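PDB 2ZYO: solute-binding protein from Thermoactinomyces vulgaris, which probably binds cyclodextrins and linear maltodextrins, here holding maltotetraose, and likely passes them on for uptake across the cell membrane. Local coordinates for residues 63-68 / 92-97; 308-313 / 328-333. One frame throughout, in Å; residues are numbered along the deposited sequence.

Contact 1: residues 63-68 / 92-97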
loop_
_atom_site.group_PDB
_atom_site.type_symbol
_atom_site.label_atom_id
_atom_site.label_comp_id
_atom_site.label_asym_id
_atom_site.label_seq_id
_atom_site.Cartn_x
_atom_site.Cartn_y
_atom_site.Cartn_z
ATOM N N GLU A 63 2.640 18.301 -3.549
ATOM C CA GLU A 63 2.192 19.619 -3.999
ATOM C C GLU A 63 2.946 20.754 -3.304
ATOM O O GLU A 63 3.329 21.734 -3.948
ATOM C CB GLU A 63 0.683 19.778 -3.785
ATOM C CG GLU A 63 -0.175 19.006 -4.780
ATOM C CD GLU A 63 -1.594 18.774 -4.286
ATOM O OE1 GLU A 63 -1.764 18.223 -3.174
ATOM O OE2 GLU A 63 -2.544 19.132 -5.016
ATOM N N LYS A 64 3.156 20.618 -1.993
ATOM C CA LYS A 64 3.855 21.638 -1.216
ATOM C C LYS A 64 5.320 21.770 -1.627
ATOM O O LYS A 64 5.846 22.881 -1.693
ATOM C CB LYS A 64 3.741 21.368 0.290
ATOM C CG LYS A 64 4.225 22.522 1.164
ATOM C CD LYS A 64 4.034 22.227 2.642
ATOM C CE LYS A 64 4.761 23.232 3.520
ATOM N NZ LYS A 64 4.274 24.629 3.329
ATOM N N LEU A 65 5.970 20.641 -1.907
ATOM C CA LEU A 65 7.371 20.652 -2.339
ATOM C C LEU A 65 7.528 21.263 -3.732
ATOM O O LEU A 65 8.535 21.916 -4.019
ATOM C CB LEU A 65 7.975 19.243 -2.296
ATOM C CG LEU A 65 9.500 19.132 -2.453
ATOM C CD1 LEU A 65 10.241 19.797 -1.289
ATOM C CD2 LEU A 65 9.921 17.676 -2.594
ATOM N N THR A 66 6.529 21.051 -4.588
ATOM C CA THR A 66 6.507 21.643 -5.929
ATOM C C THR A 66 6.549 23.175 -5.858
ATOM O O THR A 66 7.129 23.828 -6.729
ATOM C CB THR A 66 5.277 21.159 -6.740
ATOM O OG1 THR A 66 5.220 19.729 -6.708
ATOM C CG2 THR A 66 5.361 21.609 -8.194
ATOM N N LEU A 67 5.947 23.735 -4.810
ATOM C CA LEU A 67 5.971 25.177 -4.572
ATOM C C LEU A 67 7.192 25.607 -3.751
ATOM O O LEU A 67 7.938 26.503 -4.157
ATOM C CB LEU A 67 4.675 25.626 -3.880
ATOM C CG LEU A 67 4.458 27.115 -3.588
ATOM C CD1 LEU A 67 4.197 27.903 -4.867
ATOM C CD2 LEU A 67 3.311 27.302 -2.603
ATOM N N ASP A 68 7.387 24.964 -2.601
ATOM C CA ASP A 68 8.406 25.376 -1.635
ATOM C C ASP A 68 9.832 25.030 -2.046
ATOM O O ASP A 68 10.761 25.771 -1.725
ATOM C CB ASP A 68 8.116 24.777 -0.255
ATOM C CG ASP A 68 6.905 25.404 0.418
ATOM O OD1 ASP A 68 6.199 26.214 -0.220
ATOM O OD2 ASP A 68 6.664 25.081 1.598
ATOM N N GLY A 92 10.897 15.982 -11.544
ATOM C CA GLY A 92 12.159 16.441 -10.964
ATOM C C GLY A 92 12.048 16.957 -9.542
ATOM O O GLY A 92 12.818 17.829 -9.134
ATOM N N LEU A 93 11.089 16.422 -8.790
ATOM C CA LEU A 93 10.907 16.785 -7.385
ATOM C C LEU A 93 11.915 16.097 -6.479
ATOM O O LEU A 93 12.293 16.632 -5.432
ATOM C CB LEU A 93 9.496 16.435 -6.907
ATOM C CG LEU A 93 8.394 17.487 -7.024
ATOM C CD1 LEU A 93 7.115 16.935 -6.438
ATOM C CD2 LEU A 93 8.789 18.771 -6.312
ATOM N N LEU A 94 12.336 14.903 -6.884
ATOM C CA LEU A 94 13.213 14.074 -6.069
ATOM C C LEU A 94 14.515 13.766 -6.788
ATOM O O LEU A 94 14.562 13.718 -8.018
ATOM C CB LEU A 94 12.512 12.763 -5.695
ATOM C CG LEU A 94 11.155 12.849 -4.988
ATOM C CD1 LEU A 94 10.596 11.457 -4.784
ATOM C CD2 LEU A 94 11.246 13.598 -3.660
ATOM N N GLN A 95 15.572 13.571 -6.008
ATOM C CA GLN A 95 16.848 13.103 -6.540
ATOM C C GLN A 95 17.160 11.737 -5.938
ATOM O O GLN A 95 16.702 11.431 -4.833
ATOM C CB GLN A 95 17.966 14.108 -6.251
ATOM C CG GLN A 95 18.194 14.417 -4.783
ATOM C CD GLN A 95 19.384 15.329 -4.566
ATOM O OE1 GLN A 95 20.500 15.016 -4.981
ATOM N NE2 GLN A 95 19.153 16.460 -3.910
ATOM N N PRO A 96 17.928 10.900 -6.661
ATOM C CA PRO A 96 18.232 9.570 -6.132
ATOM C C PRO A 96 19.053 9.640 -4.853
ATOM O O PRO A 96 19.757 10.627 -4.622
ATOM C CB PRO A 96 19.078 8.935 -7.241
ATOM C CG PRO A 96 18.791 9.732 -8.460
ATOM C CD PRO A 96 18.547 11.118 -7.980
ATOM N N ILE A 97 18.944 8.610 -4.019
ATOM C CA ILE A 97 19.865 8.458 -2.901
ATOM C C ILE A 97 21.005 7.533 -3.303
ATOM O O ILE A 97 20.828 6.627 -4.123
ATOM C CB ILE A 97 19.182 7.962 -1.599
ATOM C CG1 ILE A 97 18.436 6.641 -1.820
ATOM C CG2 ILE A 97 18.254 9.043 -1.047
ATOM C CD1 ILE A 97 18.126 5.887 -0.527
#

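Contact 2: residues 308-313 / 328-333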
loop_
_atom_site.group_PDB
_atom_site.type_symbol
_atom_site.label_atom_id
_atom_site.label_comp_id
_atom_site.label_asym_id
_atom_site.label_seq_id
_atom_site.Cartn_x
_atom_site.Cartn_y
_atom_site.Cartn_z
ATOM N N ALA A 308 15.561 2.641 15.179
ATOM C CA ALA A 308 14.557 3.666 14.890
ATOM C C ALA A 308 13.227 3.066 14.447
ATOM O O ALA A 308 12.167 3.521 14.877
ATOM C CB ALA A 308 15.075 4.653 13.845
ATOM N N LEU A 309 13.286 2.038 13.602
ATOM C CA LEU A 309 12.069 1.415 13.080
ATOM C C LEU A 309 11.388 0.466 14.070
ATOM O O LEU A 309 10.170 0.286 14.013
ATOM C CB LEU A 309 12.323 0.734 11.728
ATOM C CG LEU A 309 12.636 1.664 10.548
ATOM C CD1 LEU A 309 12.811 0.872 9.262
ATOM C CD2 LEU A 309 11.568 2.741 10.365
ATOM N N ALA A 310 12.167 -0.131 14.974
ATOM C CA ALA A 310 11.597 -0.905 16.078
ATOM C C ALA A 310 10.751 0.025 16.941
ATOM O O ALA A 310 9.605 -0.289 17.274
ATOM C CB ALA A 310 12.691 -1.555 16.910
ATOM N N SER A 311 11.326 1.180 17.273
ATOM C CA SER A 311 10.626 2.241 17.993
ATOM C C SER A 311 9.394 2.723 17.226
ATOM O O SER A 311 8.307 2.848 17.801
ATOM C CB SER A 311 11.584 3.405 18.264
ATOM O OG SER A 311 10.892 4.591 18.610
ATOM N N ARG A 312 9.563 2.978 15.929
ATOM C CA ARG A 312 8.447 3.433 15.095
ATOM C C ARG A 312 7.288 2.438 15.074
ATOM O O ARG A 312 6.129 2.838 15.191
ATOM C CB ARG A 312 8.895 3.753 13.666
ATOM C CG ARG A 312 7.851 4.562 12.917
ATOM C CD ARG A 312 8.243 4.913 11.495
ATOM N NE ARG A 312 7.238 5.809 10.925
ATOM C CZ ARG A 312 6.109 5.409 10.344
ATOM N NH1 ARG A 312 5.831 4.118 10.221
ATOM N NH2 ARG A 312 5.253 6.308 9.881
ATOM N N PHE A 313 7.599 1.151 14.938
ATOM C CA PHE A 313 6.552 0.134 14.947
ATOM C C PHE A 313 5.776 0.128 16.262
ATOM O O PHE A 313 4.546 0.100 16.263
ATOM C CB PHE A 313 7.099 -1.268 14.668
ATOM C CG PHE A 313 6.124 -2.357 15.009
ATOM C CD1 PHE A 313 4.988 -2.558 14.226
ATOM C CD2 PHE A 313 6.310 -3.147 16.137
ATOM C CE1 PHE A 313 4.064 -3.542 14.552
ATOM C CE2 PHE A 313 5.390 -4.135 16.470
ATOM C CZ PHE A 313 4.267 -4.333 15.675
ATOM N N ASP A 328 11.317 -10.616 14.020
ATOM C CA ASP A 328 11.254 -10.372 15.460
ATOM C C ASP A 328 9.869 -10.712 16.021
ATOM O O ASP A 328 8.857 -10.485 15.349
ATOM C CB ASP A 328 11.600 -8.902 15.742
ATOM C CG ASP A 328 11.869 -8.628 17.210
ATOM O OD1 ASP A 328 13.055 -8.565 17.591
ATOM O OD2 ASP A 328 10.900 -8.477 17.983
ATOM N N PRO A 329 9.814 -11.268 17.253
ATOM C CA PRO A 329 8.533 -11.536 17.921
ATOM C C PRO A 329 7.583 -10.334 18.012
ATOM O O PRO A 329 6.371 -10.530 18.107
ATOM C CB PRO A 329 8.956 -11.979 19.324
ATOM C CG PRO A 329 10.306 -12.552 19.140
ATOM C CD PRO A 329 10.955 -11.718 18.075
ATOM N N MET A 330 8.117 -9.111 17.976
ATOM C CA MET A 330 7.271 -7.908 18.001
ATOM C C MET A 330 6.305 -7.862 16.808
ATOM O O MET A 330 5.233 -7.261 16.891
ATOM C CB MET A 330 8.111 -6.622 18.086
ATOM C CG MET A 330 8.787 -6.188 16.784
ATOM S SD MET A 330 9.658 -4.611 16.907
ATOM C CE MET A 330 11.089 -5.076 17.884
ATOM N N ILE A 331 6.697 -8.506 15.712
ATOM C CA ILE A 331 5.853 -8.631 14.528
ATOM C C ILE A 331 5.152 -9.992 14.506
ATOM O O ILE A 331 3.926 -10.067 14.388
ATOM C CB ILE A 331 6.674 -8.438 13.220
ATOM C CG1 ILE A 331 7.324 -7.045 13.171
ATOM C CG2 ILE A 331 5.812 -8.700 11.984
ATOM C CD1 ILE A 331 6.358 -5.871 13.092
ATOM N N LYS A 332 5.941 -11.055 14.636
ATOM C CA LYS A 332 5.455 -12.425 14.456
ATOM C C LYS A 332 4.476 -12.899 15.533
ATOM O O LYS A 332 3.607 -13.730 15.258
ATOM C CB LYS A 332 6.625 -13.403 14.332
ATOM C CG LYS A 332 7.489 -13.176 13.095
ATOM C CD LYS A 332 8.572 -14.235 12.949
ATOM C CE LYS A 332 8.051 -15.499 12.278
ATOM N NZ LYS A 332 7.650 -15.286 10.855
ATOM N N ASN A 333 4.621 -12.378 16.749
ATOM C CA ASN A 333 3.769 -12.800 17.863
ATOM C C ASN A 333 2.667 -11.796 18.221
ATOM O O ASN A 333 2.009 -11.923 19.259
ATOM C CB ASN A 333 4.619 -13.156 19.088
ATOM C CG ASN A 333 5.600 -14.292 18.816
ATOM O OD1 ASN A 333 5.539 -14.956 17.778
ATOM N ND2 ASN A 333 6.514 -14.515 19.751
#

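Contact 1: residues 63-68 / 92-97
L93 lays the fork of its side chain over the turn of helix 61-71 that runs from L65 into T66, on the helix flank facing the 92-97 segment. Its CD2 methyl rests against the helix backbone, 3.6 Å from the amide N of T66 and 3.8 Å from the carbonyl carbon of L65. The L93 side chain crosses that of T66 at about a right angle, and its CD1 comes within 3.4 Å of T66 OG1. That hydroxyl sits beside its own backbone N (chi1 -52°) and is hydrogen-bonded to the carbonyl O of Q62 one turn back, so the methyl meets an oxygen already engaged with the helix.

Beside it, L65 runs past L93 in the opposite direction. With CG anti to the backbone N (chi1 -168°), L65 extends toward the incoming segment, its CG 3.9 Å from L93 CD2. Its CD2 methyl goes on to the backbone, 3.8 Å from L93 O, and brushes L94 more loosely, at 4.4 Å from L94 CD2. L65 also touches W24 of strand 20-25 and S287 of strand 278-287, while L93 and Q95 are tied by backbone hydrogen bonds to A288 and L286.

G92 closes helix 85-90 with a Schellman motif, and L93 is the next residue, on the way to the short strand 94-95. Helix 61-71 thus packs on the connection between that helix and that strand, beside strand 278-287. Because the meeting surfaces are leucine methyls, helix backbone and a satisfied hydroxyl, cohesion here rests on shape and the burial of apolar surface, without directional polar bonds between the two segments.

Contact 2: residues 308-313 / 328-333
The ring of F313 fills the interval between helix 306-316 and the short helix 329-332, meeting I331 over one face and M330 obliquely. This is the tight part of the contact. CD1 of I331 stands almost over the middle of the ring, 3.6 Å from its centroid and only 11° from the ring normal, a clear CH-pi contact. I331 CG1 lies beside the backbone N (chi1 -60°) and the chain turns again at chi2, which brings the terminal methyl to the aromatic face. The far end of the ring also presses close to the peptide backbone, F313 CE2 being 3.2 Å from M330 O in an oblique approach. The side chain of M330 slides past the ring in the opposite direction, and its SD lies 3.7 Å from F313 CD2, a Met-aromatic contact in which the sulfur sits obliquely and well off the ring normal.

Packing is looser where M330 goes on to A310, both of them partly exposed to solvent. A bend at chi3 (73°) turns the methionine methyl toward the other helix, where M330 CE is 4.0 Å from A310 CB, and this one methyl-to-methyl approach is all that A310 contributes.

D328 is the N-cap of the short helix, its OD2 accepting from M330 N at 2.9 Å through the anti lone pair, a nearly straight bond that fixes the first turn bearing M330 and I331. P320 and V337 touch F313 as well, and L325 touches both A310 and M330. The helices are therefore joined by dispersion and weakly polar aromatic contacts, with the capping bond confined to the short helix.

Contacts 1 and 2 do not touch: their centres are 30 Å apart and their nearest atoms about 12 Å apart, and contact 1 closes in sequence before contact 2 opens. Each is bordered by an N-terminal element: L65 touches W24 of strand 20-25, and S311, on the same helix as F313, bonds to N35 and W39 of helix 30-47. Neither includes a residue of the glycan pocket, though both have pocket residues near them in sequence. R84, just before helix 85-90, lies between the two segments of contact 1, and the chain after contact 2 leads to helix 360-371 with W360 and N364.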